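Local coordinates for glycosyl transferase (Staphylococcus aureus, PDB 5U02), which is a glycosyltransferase-family protein with a largely helical linker region and two C-terminal beta-rich domains, three copies forming the assembly, at residues P137-T142 / V215-Q220; R170-S175 / K179-V184; A245-N250 / Y254-Y259; D278-K283 / Y299-G304; A306-K311 / I329-D334. All coordinates share one frame; numbering follows the deposited sequence.

The contacts run along an elongated chain, with about 42 Å between the centres of interactions 1 and 5. Interactions 1 and 2 touch, their centres about 13 Å apart: strands 212-221 and 168-175 are sheet neighbours, and interaction 2 is nested inside the loop interaction 1 closes. Interaction 3 belongs to the same sheet, its centre about 17 Å from that of interaction 2. It meets interaction 4, centres about 12 Å apart, where R255 CB lies 3.4 Å from Y299 OH, joining C-terminal domains 1 and 2. Interaction 5 lies about 14 Å from interaction 4, centre to centre. A bound imidazole about 3 Å from the R255 side chain probably comes from the crystallisation liquor.

Interaction 1: P137-T142 / V215-Q220; sequences PKVKMT and VFLEVQ
P137 and V139 face V219 and L217 across a backbone gap too wide for beta pairing: the CA atoms of P137 and V219 are 8.4 Å apart, those of V139 and L217 8.2 Å. The two segments therefore meet through side chains, as facing parts of a branched or curled antiparallel sheet, consistent with the beta-sandwich architecture of the E-set clan. V139 sets CG1 anti to its backbone N (chi1 178°), which leaves CG2 as the branch that meets L217 CD2 at 3.9 Å; the two side chains cross obliquely. Two residues along on each segment, the proline ring and V219 pass alongside, pointing oppositely, with P137 CG 4.2 Å from V219 CG2. L157 of strand 150-159 touches both V139 and L217, while P137 also packs on F160 and V219 on V169, continuing the apolar layer around the contact. With methyl and methylene groups alone meeting here, cohesion probably comes mainly from dispersion and the exclusion of water, and the fit depends on shape rather than on any directional bond.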
# COMPACT_ATOMS: atom_id res chain seq x y z
N PRO A 137 2.31 14.75 14.84
CA PRO A 137 0.86 14.93 14.66
C PRO A 137 0.09 14.49 15.89
O PRO A 137 0.47 13.56 16.59
CB PRO A 137 0.53 14.02 13.47
CG PRO A 137 1.62 13.01 13.46
CD PRO A 137 2.85 13.75 13.90
N LYS A 138 -1.02 15.18 16.14
CA LYS A 138 -1.98 14.74 17.13
C LYS A 138 -2.91 13.71 16.50
O LYS A 138 -3.40 13.90 15.38
CB LYS A 138 -2.79 15.92 17.66
CG LYS A 138 -1.97 16.97 18.39
CD LYS A 138 -1.57 16.49 19.78
CE LYS A 138 -1.03 17.63 20.63
NZ LYS A 138 -0.76 17.21 22.04
N VAL A 139 -3.15 12.61 17.21
CA VAL A 139 -3.96 11.51 16.70
C VAL A 139 -5.11 11.26 17.65
O VAL A 139 -4.92 11.21 18.87
CB VAL A 139 -3.12 10.23 16.52
CG1 VAL A 139 -4.01 9.09 16.04
CG2 VAL A 139 -1.99 10.47 15.54
N LYS A 140 -6.31 11.11 17.10
CA LYS A 140 -7.48 10.70 17.88
C LYS A 140 -8.05 9.43 17.26
O LYS A 140 -8.24 9.37 16.04
CB LYS A 140 -8.53 11.82 17.94
CG LYS A 140 -9.77 11.43 18.73
CD LYS A 140 -10.97 12.34 18.49
CE LYS A 140 -12.05 12.05 19.52
NZ LYS A 140 -13.10 13.12 19.60
N MET A 141 -8.29 8.42 18.09
CA MET A 141 -8.89 7.17 17.62
C MET A 141 -10.39 7.39 17.54
O MET A 141 -11.10 7.32 18.55
CB MET A 141 -8.52 6.03 18.56
CG MET A 141 -8.98 4.64 18.09
SD MET A 141 -8.55 3.34 19.27
CE MET A 141 -9.54 3.82 20.68
N THR A 142 -10.89 7.67 16.34
CA THR A 142 -12.29 8.03 16.16
C THR A 142 -13.21 6.83 15.92
O THR A 142 -14.43 7.00 15.96
CB THR A 142 -12.44 9.04 15.00
OG1 THR A 142 -11.54 8.69 13.94
CG2 THR A 142 -12.14 10.45 15.48
N VAL A 215 -0.34 -0.20 20.50
CA VAL A 215 -0.76 0.33 19.20
C VAL A 215 -0.09 1.69 18.98
O VAL A 215 -0.22 2.59 19.81
CB VAL A 215 -2.28 0.45 19.10
CG1 VAL A 215 -2.71 0.86 17.69
CG2 VAL A 215 -2.94 -0.88 19.49
N PHE A 216 0.62 1.82 17.86
CA PHE A 216 1.20 3.08 17.41
C PHE A 216 0.70 3.40 16.01
O PHE A 216 0.30 2.51 15.25
CB PHE A 216 2.74 3.03 17.38
CG PHE A 216 3.39 2.89 18.73
CD1 PHE A 216 3.38 1.69 19.40
CD2 PHE A 216 4.06 3.97 19.30
CE1 PHE A 216 4.00 1.56 20.63
CE2 PHE A 216 4.68 3.84 20.53
CZ PHE A 216 4.65 2.64 21.20
N LEU A 217 0.73 4.68 15.66
CA LEU A 217 0.59 5.13 14.28
C LEU A 217 1.94 5.64 13.81
O LEU A 217 2.49 6.58 14.40
CB LEU A 217 -0.47 6.22 14.14
CG LEU A 217 -0.63 6.70 12.69
CD1 LEU A 217 -1.36 5.66 11.87
CD2 LEU A 217 -1.34 8.04 12.61
N GLU A 218 2.48 5.03 12.77
CA GLU A 218 3.73 5.48 12.16
C GLU A 218 3.40 6.44 11.02
O GLU A 218 2.55 6.14 10.18
CB GLU A 218 4.55 4.30 11.64
CG GLU A 218 5.85 4.70 10.97
CD GLU A 218 6.36 3.63 10.02
OE1 GLU A 218 7.12 2.74 10.47
OE2 GLU A 218 6.01 3.69 8.82
N VAL A 219 4.08 7.59 11.01
CA VAL A 219 3.89 8.62 10.00
C VAL A 219 5.26 8.95 9.41
O VAL A 219 6.13 9.46 10.12
CB VAL A 219 3.24 9.88 10.58
CG1 VAL A 219 3.22 10.99 9.54
CG2 VAL A 219 1.83 9.57 11.07
N GLN A 220 5.44 8.67 8.13
CA GLN A 220 6.74 8.80 7.47
C GLN A 220 6.70 9.94 6.47
O GLN A 220 5.78 10.03 5.65
CB GLN A 220 7.13 7.49 6.78
CG GLN A 220 8.40 7.59 5.96
CD GLN A 220 9.22 6.32 6.01
OE1 GLN A 220 10.46 6.36 6.04
NE2 GLN A 220 8.55 5.17 6.05

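Interaction 2: R170-S175 / K179-V184; sequences RLKLHS and KHTMYV
S175 and H180 are joined twice at the turn end of this contact: S175 N donates to H180 O at 2.9 Å, nearly straight at 178°, and H180 N donates to S175 OG, also at 2.9 Å. The serine oxygen reaches that amide because chi1 (64°) sets it between its own backbone N and carbonyl carbon; N177 in the turn holds the same OG. Next come the reciprocal backbone pairs. L173 N to M182 O is 2.7 Å and V184 N to L171 O 2.8 Å, each with its return bond. These bonds define a beta hairpin of strands 168-175 and 181-190, in which hydrogen-bonded pairs L171-V184 and L173-M182 alternate with non-hydrogen-bonded K172-Y183 and H174-T181. On the latter face the guanidinium of R170 lies flat on the Y183 ring, planes 6° apart and CZ 4.0 Å from the ring centroid, a cation-pi stack. E218 takes R170 NE, and E164 of the second subunit takes NH2, so two carboxylates help fix the plane. K172, extended, runs alongside Y183 in the same direction, its CG 3.6 Å from Y183 CE1, and ends at E227. On the other face, L173 CB meets M182 CB at 3.8 Å, and M182 bends at chi3 to bring CE near L173 CD1.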
# COMPACT_ATOMS: atom_id res chain seq x y z
N ARG A 170 1.20 4.03 8.55
CA ARG A 170 0.95 2.62 8.78
C ARG A 170 0.53 2.45 10.23
O ARG A 170 0.87 3.26 11.09
CB ARG A 170 2.19 1.74 8.51
CG ARG A 170 2.77 1.87 7.12
CD ARG A 170 3.75 0.74 6.82
NE ARG A 170 5.00 0.85 7.58
CZ ARG A 170 5.95 -0.09 7.57
NH1 ARG A 170 5.78 -1.19 6.84
NH2 ARG A 170 7.06 0.08 8.27
N LEU A 171 -0.22 1.38 10.50
CA LEU A 171 -0.57 1.03 11.87
C LEU A 171 0.49 0.08 12.41
O LEU A 171 0.83 -0.92 11.77
CB LEU A 171 -1.95 0.38 11.93
CG LEU A 171 -2.52 0.26 13.34
CD1 LEU A 171 -2.54 1.62 14.00
CD2 LEU A 171 -3.91 -0.32 13.31
N LYS A 172 1.03 0.39 13.58
CA LYS A 172 2.13 -0.36 14.16
C LYS A 172 1.68 -1.04 15.44
O LYS A 172 1.16 -0.39 16.35
CB LYS A 172 3.32 0.55 14.44
CG LYS A 172 4.53 -0.16 15.02
CD LYS A 172 5.65 0.83 15.24
CE LYS A 172 6.88 0.16 15.82
NZ LYS A 172 7.92 1.18 16.08
N LEU A 173 1.88 -2.35 15.51
CA LEU A 173 1.77 -3.11 16.75
C LEU A 173 3.19 -3.36 17.25
O LEU A 173 4.02 -3.91 16.52
CB LEU A 173 1.03 -4.43 16.53
CG LEU A 173 -0.38 -4.35 15.93
CD1 LEU A 173 -1.04 -5.73 15.87
CD2 LEU A 173 -1.25 -3.37 16.71
N HIS A 174 3.47 -2.93 18.48
CA HIS A 174 4.80 -3.04 19.06
C HIS A 174 4.67 -3.80 20.37
O HIS A 174 3.91 -3.39 21.25
CB HIS A 174 5.41 -1.64 19.28
CG HIS A 174 6.90 -1.59 19.16
ND1 HIS A 174 7.62 -0.43 19.37
CD2 HIS A 174 7.81 -2.55 18.86
CE1 HIS A 174 8.91 -0.68 19.19
NE2 HIS A 174 9.05 -1.96 18.89
N SER A 175 5.39 -4.92 20.48
CA SER A 175 5.34 -5.67 21.73
C SER A 175 5.91 -4.81 22.85
O SER A 175 6.74 -3.93 22.62
CB SER A 175 6.11 -6.99 21.61
OG SER A 175 7.50 -6.79 21.39
N LYS A 179 10.52 -6.05 21.25
CA LYS A 179 11.25 -7.05 20.47
C LYS A 179 10.56 -7.36 19.15
O LYS A 179 11.24 -7.58 18.14
CB LYS A 179 11.44 -8.33 21.28
CG LYS A 179 12.35 -8.17 22.50
CD LYS A 179 13.28 -9.36 22.66
CE LYS A 179 14.30 -9.13 23.78
NZ LYS A 179 13.69 -9.33 25.12
N HIS A 180 9.24 -7.38 19.12
CA HIS A 180 8.52 -7.79 17.93
C HIS A 180 7.54 -6.70 17.49
O HIS A 180 7.10 -5.87 18.29
CB HIS A 180 7.80 -9.12 18.15
CG HIS A 180 8.71 -10.23 18.57
ND1 HIS A 180 8.92 -10.56 19.89
CD2 HIS A 180 9.47 -11.08 17.84
CE1 HIS A 180 9.78 -11.56 19.95
NE2 HIS A 180 10.13 -11.90 18.72
N THR A 181 7.20 -6.75 16.21
CA THR A 181 6.55 -5.63 15.56
C THR A 181 5.61 -6.16 14.49
O THR A 181 5.86 -7.21 13.89
CB THR A 181 7.63 -4.69 14.99
OG1 THR A 181 7.31 -3.33 15.29
CG2 THR A 181 7.81 -4.88 13.49
N MET A 182 4.50 -5.45 14.28
CA MET A 182 3.60 -5.73 13.18
C MET A 182 3.19 -4.41 12.56
O MET A 182 2.93 -3.44 13.27
CB MET A 182 2.34 -6.50 13.63
CG MET A 182 2.59 -7.95 14.06
SD MET A 182 1.04 -8.87 14.27
CE MET A 182 1.06 -9.17 16.03
N TYR A 183 3.15 -4.37 11.23
CA TYR A 183 2.75 -3.19 10.48
C TYR A 183 1.58 -3.54 9.58
O TYR A 183 1.66 -4.50 8.80
CB TYR A 183 3.91 -2.63 9.65
CG TYR A 183 5.03 -2.05 10.49
CD1 TYR A 183 4.95 -0.76 11.00
CD2 TYR A 183 6.17 -2.79 10.77
CE1 TYR A 183 5.97 -0.22 11.76
CE2 TYR A 183 7.20 -2.27 11.53
CZ TYR A 183 7.10 -0.99 12.02
OH TYR A 183 8.12 -0.47 12.78
N VAL A 184 0.51 -2.77 9.68
CA VAL A 184 -0.72 -2.98 8.91
C VAL A 184 -0.86 -1.83 7.93
O VAL A 184 -0.88 -0.66 8.35
CB VAL A 184 -1.95 -3.08 9.82
CG1 VAL A 184 -3.18 -3.41 8.99
CG2 VAL A 184 -1.73 -4.11 10.91

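Interaction 3: A245-N250 / Y254-Y259; sequences ALIHLN and YRLTPY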
# COMPACT_ATOMS: atom_id res chain seq x y z
N ALA A 245 -12.09 -11.19 21.53
CA ALA A 245 -12.32 -11.94 20.30
C ALA A 245 -11.67 -13.31 20.44
O ALA A 245 -10.54 -13.42 20.94
CB ALA A 245 -11.73 -11.20 19.09
N LEU A 246 -12.37 -14.34 19.98
CA LEU A 246 -11.87 -15.70 20.06
C LEU A 246 -10.97 -16.00 18.87
O LEU A 246 -11.35 -15.74 17.72
CB LEU A 246 -13.03 -16.70 20.11
CG LEU A 246 -12.67 -18.18 20.28
CD1 LEU A 246 -12.07 -18.45 21.65
CD2 LEU A 246 -13.90 -19.05 20.04
N ILE A 247 -9.79 -16.55 19.14
CA ILE A 247 -8.81 -16.89 18.12
C ILE A 247 -8.47 -18.37 18.28
O ILE A 247 -8.33 -18.86 19.40
CB ILE A 247 -7.55 -16.01 18.24
CG1 ILE A 247 -7.87 -14.58 17.77
CG2 ILE A 247 -6.37 -16.60 17.48
CD1 ILE A 247 -6.74 -13.60 17.96
N HIS A 248 -8.35 -19.07 17.15
CA HIS A 248 -8.04 -20.49 17.12
C HIS A 248 -6.73 -20.70 16.37
O HIS A 248 -6.59 -20.25 15.22
CB HIS A 248 -9.15 -21.30 16.45
CG HIS A 248 -8.99 -22.78 16.56
ND1 HIS A 248 -8.57 -23.40 17.71
CD2 HIS A 248 -9.22 -23.78 15.66
CE1 HIS A 248 -8.54 -24.71 17.52
NE2 HIS A 248 -8.93 -24.96 16.29
N LEU A 249 -5.79 -21.39 17.00
CA LEU A 249 -4.43 -21.43 16.47
C LEU A 249 -3.78 -22.73 16.90
O LEU A 249 -3.54 -22.94 18.09
CB LEU A 249 -3.65 -20.23 16.96
CG LEU A 249 -2.22 -20.07 16.48
CD1 LEU A 249 -2.17 -19.95 14.98
CD2 LEU A 249 -1.69 -18.83 17.12
N ASN A 250 -3.50 -23.61 15.93
CA ASN A 250 -2.83 -24.88 16.18
C ASN A 250 -3.51 -25.65 17.31
O ASN A 250 -2.91 -25.94 18.35
CB ASN A 250 -1.34 -24.67 16.47
CG ASN A 250 -0.52 -24.47 15.21
OD1 ASN A 250 -0.23 -23.34 14.81
ND2 ASN A 250 -0.14 -25.58 14.57
N TYR A 254 -7.41 -18.97 22.11
CA TYR A 254 -6.86 -17.76 22.70
C TYR A 254 -7.92 -16.68 22.70
O TYR A 254 -8.90 -16.75 21.95
CB TYR A 254 -5.63 -17.25 21.94
CG TYR A 254 -4.49 -18.25 21.82
CD1 TYR A 254 -4.52 -19.26 20.86
CD2 TYR A 254 -3.36 -18.15 22.63
CE1 TYR A 254 -3.48 -20.16 20.74
CE2 TYR A 254 -2.31 -19.05 22.51
CZ TYR A 254 -2.38 -20.05 21.56
OH TYR A 254 -1.34 -20.94 21.44
N ARG A 255 -7.72 -15.68 23.54
CA ARG A 255 -8.51 -14.46 23.50
C ARG A 255 -7.61 -13.30 23.12
O ARG A 255 -6.44 -13.24 23.54
CB ARG A 255 -9.22 -14.18 24.84
CG ARG A 255 -8.31 -13.99 26.05
CD ARG A 255 -9.14 -13.55 27.26
NE ARG A 255 -8.43 -13.61 28.53
CZ ARG A 255 -7.83 -12.57 29.10
NH1 ARG A 255 -7.85 -11.39 28.51
NH2 ARG A 255 -7.21 -12.71 30.27
N LEU A 256 -8.14 -12.40 22.28
CA LEU A 256 -7.50 -11.13 21.95
C LEU A 256 -8.36 -10.05 22.61
O LEU A 256 -9.54 -9.90 22.26
CB LEU A 256 -7.40 -10.93 20.44
CG LEU A 256 -6.70 -9.68 19.91
CD1 LEU A 256 -5.27 -9.66 20.39
CD2 LEU A 256 -6.73 -9.63 18.38
N THR A 257 -7.78 -9.33 23.56
CA THR A 257 -8.54 -8.41 24.41
C THR A 257 -7.98 -7.00 24.26
O THR A 257 -6.87 -6.73 24.75
CB THR A 257 -8.47 -8.85 25.87
OG1 THR A 257 -8.93 -10.20 26.00
CG2 THR A 257 -9.33 -7.95 26.75
N PRO A 258 -8.69 -6.09 23.60
CA PRO A 258 -8.29 -4.68 23.65
C PRO A 258 -8.49 -4.13 25.05
O PRO A 258 -9.41 -4.53 25.78
CB PRO A 258 -9.23 -4.00 22.65
CG PRO A 258 -9.73 -5.11 21.77
CD PRO A 258 -9.80 -6.32 22.66
N TYR A 259 -7.61 -3.21 25.44
CA TYR A 259 -7.72 -2.56 26.73
C TYR A 259 -6.88 -1.29 26.70
O TYR A 259 -6.13 -1.05 25.75
CB TYR A 259 -7.28 -3.48 27.88
CG TYR A 259 -5.80 -3.77 27.85
CD1 TYR A 259 -5.27 -4.66 26.92
CD2 TYR A 259 -4.93 -3.16 28.74
CE1 TYR A 259 -3.91 -4.94 26.88
CE2 TYR A 259 -3.56 -3.44 28.70
CZ TYR A 259 -3.06 -4.32 27.77
OH TYR A 259 -1.70 -4.58 27.75
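I247 and L256 form the apolar centre, I247 CD1 resting 3.7 Å from L256 CB. The isoleucine has CG1 anti to its carbonyl carbon (chi1 -72°) and extends beyond it (chi2 175°), which carries the terminal methyl across to the partner strand. A245 and Y254 share this face. Farther along, L249 CB approaches Y254 CE1 at 3.8 Å, and L249 O lies at the edge of the tyrosine ring, in its plane; F271 stacks on that ring. Around the side chains run two reciprocal backbone pairs: A245 with L256, in which L256 N to A245 O is 2.9 Å, and I247 with Y254, in which I247 N to Y254 O is 3.0 Å. At the polar edge, R255 NH1 donates to T257 OG1 at 3.0 Å, with the hydroxyl oxygen in the guanidinium plane. Antiparallel pairing, a short connection and an angle of 141° between the strand directions identify a strongly twisted beta hairpin of strands 245-249 and 252-260.

Interaction 4: D278-K283 / Y299-G304; sequences DSISMK and YVFEEG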
# COMPACT_ATOMS: atom_id res chain seq x y z
N ASP A 278 -14.06 -23.34 29.73
CA ASP A 278 -14.02 -22.50 30.93
C ASP A 278 -14.45 -21.07 30.67
O ASP A 278 -14.82 -20.36 31.62
CB ASP A 278 -12.61 -22.49 31.53
CG ASP A 278 -12.30 -23.75 32.30
OD1 ASP A 278 -13.25 -24.50 32.61
OD2 ASP A 278 -11.11 -23.98 32.61
N SER A 279 -14.41 -20.61 29.42
CA SER A 279 -14.67 -19.21 29.11
C SER A 279 -16.00 -18.98 28.41
O SER A 279 -16.58 -17.90 28.57
CB SER A 279 -13.56 -18.65 28.22
OG SER A 279 -12.30 -18.74 28.86
N ILE A 280 -16.48 -19.94 27.63
CA ILE A 280 -17.66 -19.78 26.80
C ILE A 280 -18.51 -21.03 26.93
O ILE A 280 -18.01 -22.14 26.75
CB ILE A 280 -17.29 -19.51 25.33
CG1 ILE A 280 -16.52 -18.19 25.21
CG2 ILE A 280 -18.54 -19.49 24.45
CD1 ILE A 280 -16.02 -17.90 23.82
N SER A 281 -19.79 -20.85 27.26
CA SER A 281 -20.72 -21.96 27.31
C SER A 281 -21.51 -22.01 26.01
O SER A 281 -21.74 -20.99 25.36
CB SER A 281 -21.68 -21.82 28.50
OG SER A 281 -22.62 -20.78 28.26
N MET A 282 -21.91 -23.22 25.64
CA MET A 282 -22.70 -23.46 24.44
C MET A 282 -23.93 -24.24 24.85
O MET A 282 -23.81 -25.34 25.41
CB MET A 282 -21.90 -24.21 23.37
CG MET A 282 -22.66 -24.50 22.09
SD MET A 282 -21.59 -25.14 20.78
CE MET A 282 -20.87 -26.57 21.59
N LYS A 283 -25.11 -23.68 24.61
CA LYS A 283 -26.36 -24.31 25.03
C LYS A 283 -27.38 -24.22 23.91
O LYS A 283 -27.28 -23.39 23.00
CB LYS A 283 -26.92 -23.67 26.30
CG LYS A 283 -26.00 -23.75 27.51
CD LYS A 283 -26.68 -23.13 28.73
CE LYS A 283 -25.69 -22.36 29.58
NZ LYS A 283 -26.36 -21.26 30.36
N TYR A 299 -17.60 -11.85 24.30
CA TYR A 299 -16.90 -12.23 23.08
C TYR A 299 -17.73 -11.78 21.89
O TYR A 299 -18.92 -12.09 21.79
CB TYR A 299 -16.66 -13.74 23.02
CG TYR A 299 -15.47 -14.20 23.82
CD1 TYR A 299 -15.57 -14.47 25.18
CD2 TYR A 299 -14.23 -14.36 23.21
CE1 TYR A 299 -14.48 -14.88 25.92
CE2 TYR A 299 -13.13 -14.77 23.94
CZ TYR A 299 -13.26 -15.03 25.29
OH TYR A 299 -12.16 -15.44 26.01
N VAL A 300 -17.10 -11.04 20.98
CA VAL A 300 -17.78 -10.50 19.81
C VAL A 300 -17.44 -11.37 18.61
O VAL A 300 -16.26 -11.65 18.35
CB VAL A 300 -17.39 -9.03 19.56
CG1 VAL A 300 -18.19 -8.11 20.46
CG2 VAL A 300 -15.89 -8.82 19.77
N PHE A 301 -18.47 -11.80 17.88
CA PHE A 301 -18.31 -12.59 16.68
C PHE A 301 -18.91 -11.84 15.50
O PHE A 301 -19.83 -11.02 15.66
CB PHE A 301 -18.99 -13.97 16.82
CG PHE A 301 -18.32 -14.87 17.82
CD1 PHE A 301 -18.60 -14.76 19.17
CD2 PHE A 301 -17.41 -15.83 17.41
CE1 PHE A 301 -17.98 -15.59 20.10
CE2 PHE A 301 -16.79 -16.66 18.32
CZ PHE A 301 -17.08 -16.54 19.67
N GLU A 302 -18.37 -12.10 14.31
CA GLU A 302 -18.91 -11.49 13.10
C GLU A 302 -20.31 -12.02 12.83
O GLU A 302 -20.55 -13.23 12.86
CB GLU A 302 -17.99 -11.77 11.92
CG GLU A 302 -17.50 -13.21 11.82
CD GLU A 302 -16.91 -13.55 10.46
OE1 GLU A 302 -16.40 -14.68 10.31
OE2 GLU A 302 -16.97 -12.71 9.54
N GLU A 303 -21.24 -11.12 12.57
CA GLU A 303 -22.60 -11.53 12.28
C GLU A 303 -22.72 -11.99 10.83
O GLU A 303 -21.96 -11.57 9.96
CB GLU A 303 -23.58 -10.38 12.56
CG GLU A 303 -23.63 -9.98 14.04
CD GLU A 303 -24.78 -9.03 14.34
OE1 GLU A 303 -24.93 -8.03 13.62
OE2 GLU A 303 -25.54 -9.30 15.29
N GLY A 304 -23.68 -12.88 10.59
CA GLY A 304 -23.91 -13.39 9.25
C GLY A 304 -23.98 -14.90 9.22
O GLY A 304 -24.31 -15.53 10.23
O HOH W 1 -12.27 -15.56 29.00
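Where helix 276-279 gives way to strand 280-285, S279 and I280 meet Y299 and F301 of the loop that leads into strand 304-310. I280, the first residue to leave helical geometry, places CD1 over the face of the Y299 ring, 3.8 Å from its centroid and 13° off the ring normal: a CH-pi contact. Its CG1 is anti to the carbonyl carbon and chi2 is 176°, an extended shape that delivers the methyl to the ring centre. The same CD1 lies near the plane of the F301 ring, at its edge, though CZ is a looser 4.5 Å away. The tyrosine hydroxyl reaches S279 through one water, 3.0 Å from Y299 OH and 3.2 Å from S279 OG. The side-chain amide of Q321 hydrogen-bonds to Y299 O and F301 N, which helps fix the loop, and I274 packs on Y299. The chemistry is thus divided: a methyl over the Y299 face, with F301 more loosely at its side, provides the apolar contact, whereas the polar link at the hydroxyl end is indirect, through a single water.

Interaction 5: A306-K311 / I329-D334; sequences ASVVLK and ILLSKD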
# COMPACT_ATOMS: atom_id res chain seq x y z
N ALA A 306 -23.33 -18.82 9.31
CA ALA A 306 -22.57 -19.68 10.20
C ALA A 306 -23.05 -21.10 9.99
O ALA A 306 -24.07 -21.34 9.35
CB ALA A 306 -22.72 -19.24 11.66
N SER A 307 -22.30 -22.05 10.54
CA SER A 307 -22.68 -23.45 10.42
C SER A 307 -22.10 -24.23 11.60
O SER A 307 -21.09 -23.83 12.18
CB SER A 307 -22.21 -24.06 9.09
OG SER A 307 -20.79 -24.08 9.01
N VAL A 308 -22.77 -25.33 11.93
CA VAL A 308 -22.28 -26.30 12.90
C VAL A 308 -22.11 -27.63 12.18
O VAL A 308 -22.98 -28.03 11.39
CB VAL A 308 -23.21 -26.44 14.12
CG1 VAL A 308 -23.11 -25.21 15.01
CG2 VAL A 308 -24.65 -26.67 13.68
N VAL A 309 -21.00 -28.30 12.44
CA VAL A 309 -20.62 -29.52 11.74
C VAL A 309 -20.65 -30.66 12.74
O VAL A 309 -20.03 -30.57 13.81
CB VAL A 309 -19.24 -29.40 11.08
CG1 VAL A 309 -18.84 -30.72 10.45
CG2 VAL A 309 -19.24 -28.29 10.05
N LEU A 310 -21.38 -31.72 12.41
CA LEU A 310 -21.31 -32.98 13.12
C LEU A 310 -20.48 -33.97 12.30
O LEU A 310 -20.07 -33.69 11.18
CB LEU A 310 -22.71 -33.53 13.40
CG LEU A 310 -23.60 -32.64 14.28
CD1 LEU A 310 -24.51 -31.77 13.44
CD2 LEU A 310 -24.40 -33.46 15.28
N LYS A 311 -20.24 -35.14 12.88
CA LYS A 311 -19.34 -36.10 12.25
C LYS A 311 -19.91 -36.67 10.96
O LYS A 311 -19.15 -37.13 10.10
CB LYS A 311 -19.00 -37.22 13.24
CG LYS A 311 -17.95 -38.20 12.75
CD LYS A 311 -18.55 -39.58 12.58
CE LYS A 311 -17.48 -40.60 12.22
NZ LYS A 311 -17.25 -40.65 10.75
N ILE A 329 -27.10 -18.34 17.28
CA ILE A 329 -26.96 -18.95 15.96
C ILE A 329 -28.31 -19.57 15.65
O ILE A 329 -28.67 -20.62 16.20
CB ILE A 329 -25.83 -19.98 15.92
CG1 ILE A 329 -24.49 -19.30 16.21
CG2 ILE A 329 -25.79 -20.66 14.55
CD1 ILE A 329 -23.31 -20.24 16.28
N LEU A 330 -29.07 -18.92 14.77
CA LEU A 330 -30.39 -19.39 14.36
C LEU A 330 -30.21 -20.42 13.25
O LEU A 330 -29.92 -20.07 12.10
CB LEU A 330 -31.25 -18.22 13.89
CG LEU A 330 -32.64 -18.55 13.35
CD1 LEU A 330 -33.48 -19.23 14.42
CD2 LEU A 330 -33.34 -17.30 12.83
N LEU A 331 -30.37 -21.69 13.60
CA LEU A 331 -30.12 -22.78 12.66
C LEU A 331 -31.22 -22.88 11.61
O LEU A 331 -32.35 -22.41 11.80
CB LEU A 331 -30.01 -24.11 13.41
CG LEU A 331 -28.86 -24.23 14.40
CD1 LEU A 331 -28.97 -25.54 15.16
CD2 LEU A 331 -27.53 -24.15 13.67
N SER A 332 -30.89 -23.52 10.49
CA SER A 332 -31.83 -23.68 9.39
C SER A 332 -32.83 -24.81 9.63
O SER A 332 -33.81 -24.92 8.89
CB SER A 332 -31.09 -23.95 8.08
OG SER A 332 -30.48 -25.22 8.11
N LYS A 333 -32.59 -25.65 10.64
CA LYS A 333 -33.51 -26.72 10.99
C LYS A 333 -33.34 -27.05 12.46
O LYS A 333 -32.46 -26.52 13.14
CB LYS A 333 -33.27 -27.97 10.13
CG LYS A 333 -31.96 -28.67 10.42
CD LYS A 333 -31.89 -30.02 9.72
CE LYS A 333 -30.67 -30.80 10.17
NZ LYS A 333 -30.62 -32.17 9.57
N ASP A 334 -34.20 -27.93 12.96
CA ASP A 334 -34.11 -28.36 14.35
C ASP A 334 -32.91 -29.28 14.55
O ASP A 334 -32.51 -30.02 13.64
CB ASP A 334 -35.39 -29.08 14.78
CG ASP A 334 -36.54 -28.13 15.05
OD1 ASP A 334 -36.30 -26.91 15.11
OD2 ASP A 334 -37.68 -28.61 15.20
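A306 and V308 form backbone hydrogen bonds with G317 and I315 of strand 313-323, and meet I329 and L331 through their side chains. The closer pair is V308 CG2 and L331 CD2, 3.8 Å apart, with the two side chains crossing at about a right angle. V308 turns CG1 anti to its carbonyl carbon (chi1 -72°), leaving CG2 to make the touch. L331 does not start out aimed at the partner strand, yet chi2 (174°) sends CD1 out anti to CA and leaves CD2, the turned branch, to face V308. At the other end A306 CB is 4.4 Å from I329 CG2, a looser approach. All four residues are buried. Strand 313-323 lies between strands 304-310 and 326-331 in the antiparallel sheet; the 7.3 Å between the A306 and I329 CA atoms is consistent with a bend that brings next-but-one strands together. I290 of strand 289-294 packs on both V308 and L331, L346 of strand 345-347 meets I329, and M318 of the second subunit packs on S307 and V309.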